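Local coordinates for protein KLLA0E02245p (Kluyveromyces lactis, PDB 4GPS) that hydrolyses the NAD cap from the 5' end of a subset of RNAs, also removes methylguanosine caps, and degrades RNA from 5' to 3', at residues S93-D98 / A106-R111; E162-Y167 / Q205-I210; Y306-L311 / S356-K361; F330-S333 / L338-L341. One frame throughout, in Å; residues are numbered along the deposited sequence.

Interaction 1. Residues S93-D98 / A106-R111; sequences SYIIND and ASRKPR
Ser93 and Arg108 meet through a single polar link: the backbone N of Arg108 donates to Ser93 OG at 3.0 Å, with a fairly straight N-H...O angle of 161°. Ser93 can present that oxygen because its OG stands between the backbone N and the carbonyl carbon (chi1 42°), on the side turned to residues 106-111. Ser93 OG also lies 3.2 Å from Ser107 CA. The acceptor is a buried hydroxyl and the donor a backbone amide, so the bond fixes the loop's main chain. With an alanine here the amide of Arg108 would probably lose its acceptor, and the loop would be held less firmly against the strand. The hydroxyl of Ser107 itself is committed to Asn91 and the carbonyl of Asn104.

The second kind of contact is apolar against charged. The extended side chain of Arg108 runs at about a right angle to that of Ile95, whose CD1 meets the guanidinium obliquely. Ile95 CD1 to Arg108 NH1 is modelled at 3.0 Å, shorter than expected and doubtful. NH1 also has a long, weak ion pair with Glu259.

The loop after the antiparallel hairpin 86-95/100-103 thus folds back on the hairpin's first strand. The Ser93 side chain is about 10 Å from that of Glu280, which probably binds substrate. Strand 86-95 runs between strands 100-103 and 259-268, and the 106-111 loop leads on to helix 114-122.

Interaction 2. Residues E162-Y167 / Q205-I210; sequences EAYQRY and QPDKNI
The ring of Tyr164 meets the 205-210 loop with its hydroxyl end, where the loop's polar groups gather. At that edge, in the ring plane, sits OD2 of Asp207; Asn209 also comes in near the plane, and Gln205 approaches obliquely. The receiving loop is a type I beta turn from Gln205 to Lys208 combined with an Asx turn at Asp207, and it joins the antiparallel strands 198-204 and 210-213.

The three side chains converge on one phenolic oxygen, and their flat groups stand steeply to the ring: the carboxylate of Asp207 is turned 66° from it, and the amides of Gln205 and Asn209 are nearly perpendicular. Tyr164 OH donates to Asp207 OD2; the modelled 2.4 Å is very short, so the exact length is doubtful. With CG anti to the backbone N (chi1 -176°), the tyrosine projects from helix 156-167 straight at the turn and bridges backbones whose nearest CA atoms, of Tyr164 and Asn209, are 10.4 Å apart. Leu171 and Val179 lie against the tyrosine as well, placing the bridge beside strand 176-181.

The turn is braced from within. Lys208 N reaches Gln205 O at 2.8 Å, and Gln205 N closes the loop onto Asn209 O. Asp207 uses both carboxylate oxygens: OD2 accepts from Tyr164 OH, and OD1 accepts from the backbone N of Asn209 in the Asx turn at 3.1 Å, met 48° above the carboxylate plane.

Interaction 3. Residues Y306-L311 / S356-K361; sequences YHRRKL and SSIVGK
Ile358 lays its CD1 methyl over one face of the Arg308 guanidinium, 3.5 Å above the plane and offset toward the rim. This is the tight part of the contact: Ile358 CD1 lies 3.6 Å from Arg308 NE, and Ile358 CG1 follows at 3.9 Å from Arg308 CZ. The two side chains come from opposite directions. Ile358 reaches out with CG1 anti to its backbone N (chi1 -171°), while the arginine, bent at chi2 and chi3, leaves helix 305-319 and brings its flat group against the methyl. Both residues are buried.

Lys361, partly exposed, makes the looser side. Lys361 CD touches Arg308 NH1 obliquely at 3.9 Å, and the aliphatic part of the lysine does the touching. The ammonium stays back, with Lys361 NZ 5.2 Å from Arg308 NH1. The 356-361 loop, which links helices 346-353 and 370-393, is gathered by Lys367, whose NZ hydrogen-bonds to the carbonyl oxygens of Val359 and Lys361, and Phe368 also packs on Arg308.

Were Arg308 cut back to an alanine, Ile358 would probably lose the flat surface it rests on, and a gap would open between helix and loop.

No hydrogen bond or salt bridge crosses here. Between these two segments the attraction is probably mostly van der Waals contact of aliphatic carbon with the guanidinium face, a cohesion that depends on close fit, while the two like charges probably oppose it mildly.

Interaction 4. Residues F330-S333 / L338-L341; sequences FRNS and LEQL
Phe330 and Gln340 pair through their backbones: Phe330 N donates to Gln340 O at 2.8 Å. In return, Phe330 O accepts from Glu339 N at 2.7 Å and more weakly from Gln340 N at 3.3 Å, so one carbonyl grips two successive residues. Phe330 has CG anti to the carbonyl carbon (chi1 -62°), which stands the ring beside the backbone N with its edge near the same strand, Phe330 CD1 3.8 Å from Gln340 O. Leu338 CD1 lies 3.7 Å from Phe330 O, and the Glu339 side chain swings over to Asn332, its OE1 3.3 Å from Asn332 CB.

Beyond this shell, Phe330 is stacked on His299 and meets Phe300 nearly at a right angle, which probably helps hold the ring on the face it shares with Gln340. On the other face, Arg331 and Leu338 form a non-hydrogen-bonded pair and both touch helix 233-246. Arg331 is also backbone-bonded to Ser297.

Glu339 and Gln340 facing Phe330 make a classic beta bulge at the turn end of the hairpin 325-331/338-344. In this PD-(D/E)XK nuclease the hairpin flanks strand 290-297, which carries the metal-binding residue Ile294, whose side chain is about 8 Å from that of Leu338.

How the interactions relate
Along the chain interactions 1 and 2 come in series, followed by interaction 3, whose long loop encloses interaction 4. Interactions 3 and 4 are neighbours, their nearest atoms about 6 Å apart, and helix 305-319 is followed in the chain by strand 325-331. Interactions 1 and 2 are also close, about 8 Å at their nearest atoms, whereas the centres of 2 and 4 lie about 43 Å apart on opposite sides of the chain's centre. Strand 86-95 of interaction 1 and the hairpin of interaction 4 are linked through strands 259-268, 273-285 and 290-297, the last two carrying the metal-binding residues Asp282, Glu293 and Ile294. Interactions 2 and 3 each join a helix to a loop away from the annotated sites.

Interaction 1. Residues S93-D98 / A106-R111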
loop_
_atom_site.group_PDB
_atom_site.type_symbol
_atom_site.label_atom_id
_atom_site.label_comp_id
_atom_site.label_asym_id
_atom_site.label_seq_id
_atom_site.Cartn_x
_atom_site.Cartn_y
_atom_site.Cartn_z
ATOM N N SER A 93 -17.708 4.748 0.862
ATOM C CA SER A 93 -17.715 4.266 2.221
ATOM C C SER A 93 -18.618 3.035 2.212
ATOM O O SER A 93 -19.660 2.987 1.547
ATOM C CB SER A 93 -18.202 5.341 3.197
ATOM O OG SER A 93 -19.306 6.036 2.685
ATOM N N TYR A 94 -18.162 2.013 2.905
ATOM C CA TYR A 94 -18.879 0.776 2.956
ATOM C C TYR A 94 -19.399 0.585 4.377
ATOM O O TYR A 94 -18.611 0.356 5.297
ATOM C CB TYR A 94 -17.917 -0.343 2.525
ATOM C CG TYR A 94 -18.392 -1.751 2.806
ATOM C CD1 TYR A 94 -19.751 -2.077 2.765
ATOM C CD2 TYR A 94 -17.478 -2.770 3.073
ATOM C CE1 TYR A 94 -20.185 -3.371 2.980
ATOM C CE2 TYR A 94 -17.903 -4.070 3.283
ATOM C CZ TYR A 94 -19.258 -4.360 3.231
ATOM O OH TYR A 94 -19.677 -5.655 3.383
ATOM N N ILE A 95 -20.716 0.713 4.555
ATOM C CA ILE A 95 -21.348 0.533 5.877
ATOM C C ILE A 95 -21.600 -0.976 5.974
ATOM O O ILE A 95 -22.521 -1.484 5.342
ATOM C CB ILE A 95 -22.726 1.280 5.976
ATOM C CG1 ILE A 95 -22.812 2.405 4.927
ATOM C CG2 ILE A 95 -22.922 1.831 7.398
ATOM C CD1 ILE A 95 -21.802 3.519 5.119
ATOM N N ILE A 96 -20.800 -1.692 6.756
ATOM C CA ILE A 96 -20.939 -3.146 6.819
ATOM C C ILE A 96 -22.300 -3.757 7.160
ATOM O O ILE A 96 -22.661 -4.796 6.607
ATOM C CB ILE A 96 -19.921 -3.789 7.788
ATOM C CG1 ILE A 96 -18.502 -3.293 7.498
ATOM C CG2 ILE A 96 -19.967 -5.304 7.636
ATOM C CD1 ILE A 96 -18.178 -1.968 8.164
ATOM N N ASN A 97 -23.052 -3.141 8.065
ATOM C CA ASN A 97 -24.347 -3.699 8.454
ATOM C C ASN A 97 -25.485 -3.424 7.486
ATOM O O ASN A 97 -26.521 -4.094 7.527
ATOM C CB ASN A 97 -24.729 -3.205 9.844
ATOM C CG ASN A 97 -23.605 -3.384 10.837
ATOM O OD1 ASN A 97 -23.011 -4.466 10.933
ATOM N ND2 ASN A 97 -23.294 -2.319 11.584
ATOM N N ASP A 98 -25.297 -2.439 6.619
ATOM C CA ASP A 98 -26.314 -2.100 5.645
ATOM C C ASP A 98 -26.001 -2.738 4.303
ATOM O O ASP A 98 -26.810 -2.636 3.379
ATOM C CB ASP A 98 -26.396 -0.584 5.493
ATOM C CG ASP A 98 -26.846 0.100 6.771
ATOM O OD1 ASP A 98 -26.374 -0.307 7.861
ATOM O OD2 ASP A 98 -27.661 1.046 6.683
ATOM N N ALA A 106 -21.636 10.910 -1.941
ATOM C CA ALA A 106 -22.484 10.285 -0.941
ATOM C C ALA A 106 -21.694 9.612 0.171
ATOM O O ALA A 106 -22.275 9.268 1.205
ATOM C CB ALA A 106 -23.413 9.249 -1.598
ATOM N N SER A 107 -20.385 9.408 -0.030
ATOM C CA SER A 107 -19.569 8.742 0.992
ATOM C C SER A 107 -19.260 9.634 2.202
ATOM O O SER A 107 -19.282 10.881 2.125
ATOM C CB SER A 107 -18.257 8.244 0.390
ATOM O OG SER A 107 -17.403 9.335 0.073
ATOM N N ARG A 108 -18.992 8.978 3.323
ATOM C CA ARG A 108 -18.655 9.680 4.561
ATOM C C ARG A 108 -17.163 9.485 4.771
ATOM O O ARG A 108 -16.692 8.358 4.920
ATOM C CB ARG A 108 -19.425 9.094 5.758
ATOM C CG ARG A 108 -20.935 9.124 5.565
ATOM C CD ARG A 108 -21.609 8.079 6.429
ATOM N NE ARG A 108 -22.908 7.696 5.887
ATOM C CZ ARG A 108 -23.491 6.525 6.128
ATOM N NH1 ARG A 108 -22.879 5.633 6.905
ATOM N NH2 ARG A 108 -24.675 6.234 5.588
ATOM N N LYS A 109 -16.421 10.584 4.770
ATOM C CA LYS A 109 -14.977 10.519 4.936
ATOM C C LYS A 109 -14.616 10.528 6.415
ATOM O O LYS A 109 -15.035 11.403 7.146
ATOM C CB LYS A 109 -14.319 11.710 4.232
ATOM C CG LYS A 109 -15.104 12.291 3.046
ATOM C CD LYS A 109 -14.978 11.450 1.798
ATOM C CE LYS A 109 -15.416 12.227 0.552
ATOM N NZ LYS A 109 -16.893 12.368 0.372
ATOM N N PRO A 110 -13.837 9.542 6.874
ATOM C CA PRO A 110 -13.462 9.519 8.298
ATOM C C PRO A 110 -12.608 10.767 8.584
ATOM O O PRO A 110 -11.610 11.029 7.899
ATOM C CB PRO A 110 -12.648 8.217 8.448
ATOM C CG PRO A 110 -13.060 7.399 7.279
ATOM C CD PRO A 110 -13.225 8.422 6.149
ATOM N N ARG A 111 -12.998 11.533 9.593
ATOM C CA ARG A 111 -12.270 12.739 9.916
ATOM C C ARG A 111 -11.216 12.514 10.979
ATOM O O ARG A 111 -11.464 11.900 11.997
ATOM C CB ARG A 111 -13.251 13.836 10.378
ATOM C CG ARG A 111 -14.297 14.224 9.326
ATOM C CD ARG A 111 -15.557 14.877 9.945
ATOM N NE ARG A 111 -15.249 16.128 10.643
ATOM C CZ ARG A 111 -15.092 17.320 10.064
ATOM N NH1 ARG A 111 -15.218 17.473 8.748
ATOM N NH2 ARG A 111 -14.784 18.369 10.814
#

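Interaction 2. Residues E162-Y167 / Q205-I210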
loop_
_atom_site.group_PDB
_atom_site.type_symbol
_atom_site.label_atom_id
_atom_site.label_comp_id
_atom_site.label_asym_id
_atom_site.label_seq_id
_atom_site.Cartn_x
_atom_site.Cartn_y
_atom_site.Cartn_z
ATOM N N GLU A 162 -16.916 -3.404 -8.373
ATOM C CA GLU A 162 -17.926 -2.379 -8.652
ATOM C C GLU A 162 -17.162 -1.127 -9.128
ATOM O O GLU A 162 -17.595 -0.425 -10.031
ATOM C CB GLU A 162 -18.709 -2.026 -7.398
ATOM C CG GLU A 162 -19.488 -3.173 -6.800
ATOM C CD GLU A 162 -20.700 -3.550 -7.621
ATOM O OE1 GLU A 162 -21.412 -2.630 -8.109
ATOM O OE2 GLU A 162 -20.938 -4.768 -7.759
ATOM N N ALA A 163 -16.025 -0.848 -8.497
ATOM C CA ALA A 163 -15.221 0.285 -8.884
ATOM C C ALA A 163 -14.749 0.108 -10.339
ATOM O O ALA A 163 -14.718 1.069 -11.088
ATOM C CB ALA A 163 -14.024 0.429 -7.941
ATOM N N TYR A 164 -14.411 -1.118 -10.742
ATOM C CA TYR A 164 -13.961 -1.371 -12.108
ATOM C C TYR A 164 -15.099 -1.122 -13.081
ATOM O O TYR A 164 -14.921 -0.503 -14.121
ATOM C CB TYR A 164 -13.514 -2.812 -12.290
ATOM C CG TYR A 164 -12.955 -3.099 -13.671
ATOM C CD1 TYR A 164 -11.644 -2.731 -13.998
ATOM C CD2 TYR A 164 -13.732 -3.721 -14.650
ATOM C CE1 TYR A 164 -11.133 -2.969 -15.245
ATOM C CE2 TYR A 164 -13.220 -3.963 -15.921
ATOM C CZ TYR A 164 -11.914 -3.581 -16.207
ATOM O OH TYR A 164 -11.388 -3.808 -17.436
ATOM N N GLN A 165 -16.273 -1.634 -12.752
ATOM C CA GLN A 165 -17.430 -1.448 -13.608
ATOM C C GLN A 165 -17.747 0.043 -13.782
ATOM O O GLN A 165 -18.124 0.467 -14.860
ATOM C CB GLN A 165 -18.609 -2.197 -12.997
ATOM C CG GLN A 165 -19.984 -1.759 -13.439
ATOM C CD GLN A 165 -21.069 -2.709 -12.922
ATOM O OE1 GLN A 165 -21.081 -3.899 -13.280
ATOM N NE2 GLN A 165 -21.975 -2.196 -12.069
ATOM N N ARG A 166 -17.576 0.838 -12.728
ATOM C CA ARG A 166 -17.873 2.258 -12.797
ATOM C C ARG A 166 -16.865 3.059 -13.572
ATOM O O ARG A 166 -17.186 4.141 -14.059
ATOM C CB ARG A 166 -17.902 2.888 -11.419
ATOM C CG ARG A 166 -19.144 2.807 -10.648
ATOM C CD ARG A 166 -18.859 3.547 -9.348
ATOM N NE ARG A 166 -19.523 4.844 -9.253
ATOM C CZ ARG A 166 -20.778 5.007 -8.841
ATOM N NH1 ARG A 166 -21.518 3.956 -8.481
ATOM N NH2 ARG A 166 -21.290 6.229 -8.782
ATOM N N TYR A 167 -15.637 2.564 -13.641
ATOM C CA TYR A 167 -14.562 3.286 -14.307
ATOM C C TYR A 167 -14.102 2.691 -15.628
ATOM O O TYR A 167 -13.282 3.267 -16.315
ATOM C CB TYR A 167 -13.360 3.347 -13.365
ATOM C CG TYR A 167 -12.306 4.354 -13.761
ATOM C CD1 TYR A 167 -12.508 5.710 -13.536
ATOM C CD2 TYR A 167 -11.121 3.956 -14.392
ATOM C CE1 TYR A 167 -11.558 6.662 -13.931
ATOM C CE2 TYR A 167 -10.151 4.905 -14.784
ATOM C CZ TYR A 167 -10.385 6.253 -14.547
ATOM O OH TYR A 167 -9.453 7.199 -14.910
ATOM N N GLN A 205 -8.838 -10.867 -17.932
ATOM C CA GLN A 205 -10.252 -10.762 -18.283
ATOM C C GLN A 205 -10.445 -10.729 -19.805
ATOM O O GLN A 205 -9.507 -10.504 -20.565
ATOM C CB GLN A 205 -10.866 -9.503 -17.651
ATOM C CG GLN A 205 -10.470 -9.301 -16.193
ATOM C CD GLN A 205 -11.050 -8.028 -15.588
ATOM O OE1 GLN A 205 -11.147 -6.982 -16.263
ATOM N NE2 GLN A 205 -11.431 -8.102 -14.301
ATOM N N PRO A 206 -11.678 -10.961 -20.268
ATOM C CA PRO A 206 -11.904 -10.932 -21.717
ATOM C C PRO A 206 -11.585 -9.593 -22.362
ATOM O O PRO A 206 -11.304 -9.546 -23.564
ATOM C CB PRO A 206 -13.369 -11.344 -21.867
ATOM C CG PRO A 206 -13.959 -11.172 -20.484
ATOM C CD PRO A 206 -12.830 -11.534 -19.551
ATOM N N ASP A 207 -11.608 -8.506 -21.585
ATOM C CA ASP A 207 -11.262 -7.209 -22.159
ATOM C C ASP A 207 -9.730 -6.990 -22.161
ATOM O O ASP A 207 -9.214 -5.944 -22.563
ATOM C CB ASP A 207 -11.999 -6.065 -21.443
ATOM C CG ASP A 207 -11.610 -5.891 -19.965
ATOM O OD1 ASP A 207 -10.766 -6.635 -19.385
ATOM O OD2 ASP A 207 -12.195 -4.958 -19.382
ATOM N N LYS A 208 -9.012 -8.005 -21.694
ATOM C CA LYS A 208 -7.553 -8.001 -21.675
ATOM C C LYS A 208 -6.888 -7.237 -20.536
ATOM O O LYS A 208 -5.656 -7.163 -20.465
ATOM C CB LYS A 208 -7.029 -7.554 -23.043
ATOM C CG LYS A 208 -7.397 -8.557 -24.157
ATOM C CD LYS A 208 -6.789 -9.934 -23.859
ATOM C CE LYS A 208 -7.398 -11.037 -24.712
ATOM N NZ LYS A 208 -8.807 -11.349 -24.271
ATOM N N ASN A 209 -7.695 -6.661 -19.652
ATOM C CA ASN A 209 -7.133 -6.000 -18.488
ATOM C C ASN A 209 -6.939 -7.155 -17.485
ATOM O O ASN A 209 -7.541 -8.209 -17.639
ATOM C CB ASN A 209 -8.087 -4.914 -17.989
ATOM C CG ASN A 209 -8.021 -3.685 -18.851
ATOM O OD1 ASN A 209 -9.030 -3.001 -19.108
ATOM N ND2 ASN A 209 -6.813 -3.390 -19.317
ATOM N N ILE A 210 -6.089 -6.968 -16.489
ATOM C CA ILE A 210 -5.789 -8.020 -15.524
ATOM C C ILE A 210 -6.228 -7.728 -14.086
ATOM O O ILE A 210 -5.894 -6.693 -13.503
ATOM C CB ILE A 210 -4.271 -8.313 -15.536
ATOM C CG1 ILE A 210 -3.843 -8.753 -16.940
ATOM C CG2 ILE A 210 -3.933 -9.393 -14.520
ATOM C CD1 ILE A 210 -2.359 -8.730 -17.195
#

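Interaction 3. Residues Y306-L311 / S356-K361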
loop_
_atom_site.group_PDB
_atom_site.type_symbol
_atom_site.label_atom_id
_atom_site.label_comp_id
_atom_site.label_asym_id
_atom_site.label_seq_id
_atom_site.Cartn_x
_atom_site.Cartn_y
_atom_site.Cartn_z
ATOM N N TYR A 306 13.499 -5.582 10.321
ATOM C CA TYR A 306 12.060 -5.493 10.413
ATOM C C TYR A 306 11.553 -4.039 10.234
ATOM O O TYR A 306 10.522 -3.779 9.579
ATOM C CB TYR A 306 11.624 -6.103 11.757
ATOM C CG TYR A 306 10.178 -5.913 12.126
ATOM C CD1 TYR A 306 9.721 -4.689 12.637
ATOM C CD2 TYR A 306 9.277 -6.977 12.048
ATOM C CE1 TYR A 306 8.408 -4.532 13.078
ATOM C CE2 TYR A 306 7.949 -6.838 12.487
ATOM C CZ TYR A 306 7.524 -5.615 13.011
ATOM O OH TYR A 306 6.255 -5.501 13.541
ATOM N N HIS A 307 12.280 -3.090 10.799
ATOM C CA HIS A 307 11.878 -1.703 10.713
ATOM C C HIS A 307 12.167 -1.096 9.340
ATOM O O HIS A 307 11.400 -0.268 8.843
ATOM C CB HIS A 307 12.567 -0.913 11.827
ATOM C CG HIS A 307 11.811 -0.917 13.117
ATOM N ND1 HIS A 307 12.342 -0.453 14.299
ATOM C CD2 HIS A 307 10.531 -1.263 13.391
ATOM C CE1 HIS A 307 11.417 -0.503 15.246
ATOM N NE2 HIS A 307 10.306 -0.989 14.718
ATOM N N ARG A 308 13.256 -1.521 8.710
ATOM C CA ARG A 308 13.591 -1.008 7.391
ATOM C C ARG A 308 12.528 -1.485 6.415
ATOM O O ARG A 308 12.132 -0.744 5.524
ATOM C CB ARG A 308 14.985 -1.477 6.965
ATOM C CG ARG A 308 16.109 -0.913 7.863
ATOM C CD ARG A 308 16.358 0.580 7.655
ATOM N NE ARG A 308 16.812 0.869 6.292
ATOM C CZ ARG A 308 18.019 0.582 5.801
ATOM N NH1 ARG A 308 18.943 -0.003 6.550
ATOM N NH2 ARG A 308 18.290 0.858 4.533
ATOM N N ARG A 309 12.055 -2.719 6.598
ATOM C CA ARG A 309 10.997 -3.278 5.751
ATOM C C ARG A 309 9.713 -2.482 5.933
ATOM O O ARG A 309 9.025 -2.167 4.960
ATOM C CB ARG A 309 10.696 -4.723 6.137
ATOM C CG ARG A 309 11.260 -5.748 5.231
ATOM C CD ARG A 309 11.389 -7.055 5.963
ATOM N NE ARG A 309 12.405 -7.859 5.314
ATOM C CZ ARG A 309 13.073 -8.843 5.891
ATOM N NH1 ARG A 309 12.844 -9.169 7.164
ATOM N NH2 ARG A 309 13.968 -9.504 5.178
ATOM N N LYS A 310 9.390 -2.176 7.185
ATOM C CA LYS A 310 8.181 -1.424 7.486
ATOM C C LYS A 310 8.239 -0.005 6.886
ATOM O O LYS A 310 7.273 0.450 6.271
ATOM C CB LYS A 310 7.948 -1.376 9.009
ATOM C CG LYS A 310 6.806 -0.499 9.402
ATOM C CD LYS A 310 6.650 -0.381 10.915
ATOM C CE LYS A 310 6.140 -1.657 11.556
ATOM N NZ LYS A 310 5.997 -1.439 13.030
ATOM N N LEU A 311 9.369 0.679 7.058
ATOM C CA LEU A 311 9.549 2.024 6.510
ATOM C C LEU A 311 9.437 1.986 4.980
ATOM O O LEU A 311 8.736 2.810 4.389
ATOM C CB LEU A 311 10.902 2.603 6.934
ATOM C CG LEU A 311 11.000 2.888 8.443
ATOM C CD1 LEU A 311 12.447 3.022 8.820
ATOM C CD2 LEU A 311 10.221 4.158 8.817
ATOM N N SER A 356 22.809 9.554 1.954
ATOM C CA SER A 356 24.181 9.142 1.674
ATOM C C SER A 356 24.776 8.523 2.945
ATOM O O SER A 356 25.849 7.921 2.929
ATOM C CB SER A 356 25.013 10.352 1.176
ATOM O OG SER A 356 24.525 11.597 1.663
ATOM N N SER A 357 24.037 8.649 4.039
ATOM C CA SER A 357 24.446 8.110 5.330
ATOM C C SER A 357 23.834 6.738 5.682
ATOM O O SER A 357 24.519 5.867 6.215
ATOM C CB SER A 357 24.104 9.119 6.418
ATOM O OG SER A 357 23.843 8.464 7.642
ATOM N N ILE A 358 22.547 6.537 5.406
ATOM C CA ILE A 358 21.941 5.252 5.730
ATOM C C ILE A 358 22.407 4.229 4.716
ATOM O O ILE A 358 22.422 3.035 4.982
ATOM C CB ILE A 358 20.385 5.315 5.712
ATOM C CG1 ILE A 358 19.798 4.016 6.264
ATOM C CG2 ILE A 358 19.868 5.507 4.294
ATOM C CD1 ILE A 358 18.350 4.134 6.628
ATOM N N VAL A 359 22.794 4.712 3.544
ATOM C CA VAL A 359 23.234 3.827 2.476
ATOM C C VAL A 359 24.641 3.281 2.754
ATOM O O VAL A 359 25.105 2.341 2.109
ATOM C CB VAL A 359 23.163 4.581 1.136
ATOM C CG1 VAL A 359 24.552 4.815 0.572
ATOM C CG2 VAL A 359 22.265 3.833 0.184
ATOM N N GLY A 360 25.303 3.877 3.737
ATOM C CA GLY A 360 26.630 3.440 4.108
ATOM C C GLY A 360 26.671 2.119 4.864
ATOM O O GLY A 360 27.717 1.474 4.921
ATOM N N LYS A 361 25.563 1.684 5.456
ATOM C CA LYS A 361 25.625 0.420 6.171
ATOM C C LYS A 361 25.396 -0.782 5.261
ATOM O O LYS A 361 24.633 -0.720 4.297
ATOM C CB LYS A 361 24.661 0.401 7.363
ATOM C CG LYS A 361 23.201 0.367 7.040
ATOM C CD LYS A 361 22.402 0.715 8.282
ATOM C CE LYS A 361 22.718 2.120 8.743
ATOM N NZ LYS A 361 21.985 2.469 9.984
#

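Interaction 4. Residues F330-S333 / L338-L341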
loop_
_atom_site.group_PDB
_atom_site.type_symbol
_atom_site.label_atom_id
_atom_site.label_comp_id
_atom_site.label_asym_id
_atom_site.label_seq_id
_atom_site.Cartn_x
_atom_site.Cartn_y
_atom_site.Cartn_z
ATOM N N PHE A 330 4.059 6.648 18.089
ATOM C CA PHE A 330 5.092 5.810 18.680
ATOM C C PHE A 330 4.693 5.516 20.101
ATOM O O PHE A 330 4.302 6.414 20.850
ATOM C CB PHE A 330 6.450 6.518 18.661
ATOM C CG PHE A 330 6.949 6.839 17.284
ATOM C CD1 PHE A 330 6.685 8.063 16.702
ATOM C CD2 PHE A 330 7.727 5.928 16.579
ATOM C CE1 PHE A 330 7.196 8.379 15.430
ATOM C CE2 PHE A 330 8.234 6.238 15.310
ATOM C CZ PHE A 330 7.965 7.467 14.743
ATOM N N ARG A 331 4.764 4.254 20.472
ATOM C CA ARG A 331 4.402 3.898 21.830
ATOM C C ARG A 331 5.632 3.439 22.577
ATOM O O ARG A 331 6.573 2.949 21.969
ATOM C CB ARG A 331 3.344 2.780 21.855
ATOM C CG ARG A 331 3.849 1.459 21.347
ATOM C CD ARG A 331 2.805 0.342 21.480
ATOM N NE ARG A 331 3.417 -0.937 21.110
ATOM C CZ ARG A 331 3.734 -1.277 19.862
ATOM N NH1 ARG A 331 3.479 -0.443 18.852
ATOM N NH2 ARG A 331 4.358 -2.427 19.625
ATOM N N ASN A 332 5.608 3.624 23.898
ATOM C CA ASN A 332 6.683 3.188 24.791
ATOM C C ASN A 332 6.669 1.654 24.690
ATOM O O ASN A 332 5.595 1.042 24.739
ATOM C CB ASN A 332 6.348 3.612 26.220
ATOM C CG ASN A 332 7.465 3.328 27.186
ATOM O OD1 ASN A 332 8.464 4.043 27.211
ATOM N ND2 ASN A 332 7.311 2.274 27.981
ATOM N N SER A 333 7.832 1.024 24.552
ATOM C CA SER A 333 7.872 -0.440 24.423
ATOM C C SER A 333 7.320 -1.133 25.658
ATOM O O SER A 333 6.526 -2.069 25.547
ATOM C CB SER A 333 9.306 -0.933 24.179
ATOM O OG SER A 333 9.846 -0.372 22.986
ATOM N N LEU A 338 1.065 5.793 24.298
ATOM C CA LEU A 338 1.376 6.633 23.137
ATOM C C LEU A 338 2.337 7.740 23.603
ATOM O O LEU A 338 1.973 8.594 24.404
ATOM C CB LEU A 338 0.089 7.247 22.554
ATOM C CG LEU A 338 0.226 8.315 21.451
ATOM C CD1 LEU A 338 0.952 7.753 20.238
ATOM C CD2 LEU A 338 -1.154 8.793 21.023
ATOM N N GLU A 339 3.576 7.714 23.117
ATOM C CA GLU A 339 4.586 8.701 23.534
ATOM C C GLU A 339 4.761 9.894 22.627
ATOM O O GLU A 339 5.138 10.971 23.071
ATOM C CB GLU A 339 5.956 8.051 23.655
ATOM C CG GLU A 339 6.305 7.522 25.008
ATOM C CD GLU A 339 7.702 6.938 25.024
ATOM O OE1 GLU A 339 8.113 6.412 26.080
ATOM O OE2 GLU A 339 8.388 7.003 23.975
ATOM N N GLN A 340 4.501 9.704 21.347
ATOM C CA GLN A 340 4.699 10.784 20.409
ATOM C C GLN A 340 3.910 10.544 19.134
ATOM O O GLN A 340 3.780 9.407 18.664
ATOM C CB GLN A 340 6.206 10.889 20.095
ATOM C CG GLN A 340 6.605 11.855 18.995
ATOM C CD GLN A 340 8.106 11.744 18.642
ATOM O OE1 GLN A 340 8.809 10.824 19.105
ATOM N NE2 GLN A 340 8.593 12.667 17.808
ATOM N N LEU A 341 3.359 11.624 18.609
ATOM C CA LEU A 341 2.637 11.602 17.363
ATOM C C LEU A 341 3.515 12.410 16.420
ATOM O O LEU A 341 3.948 13.507 16.773
ATOM C CB LEU A 341 1.304 12.317 17.501
ATOM C CG LEU A 341 0.118 11.512 17.978
ATOM C CD1 LEU A 341 -1.120 12.427 17.965
ATOM C CD2 LEU A 341 -0.069 10.315 17.068
#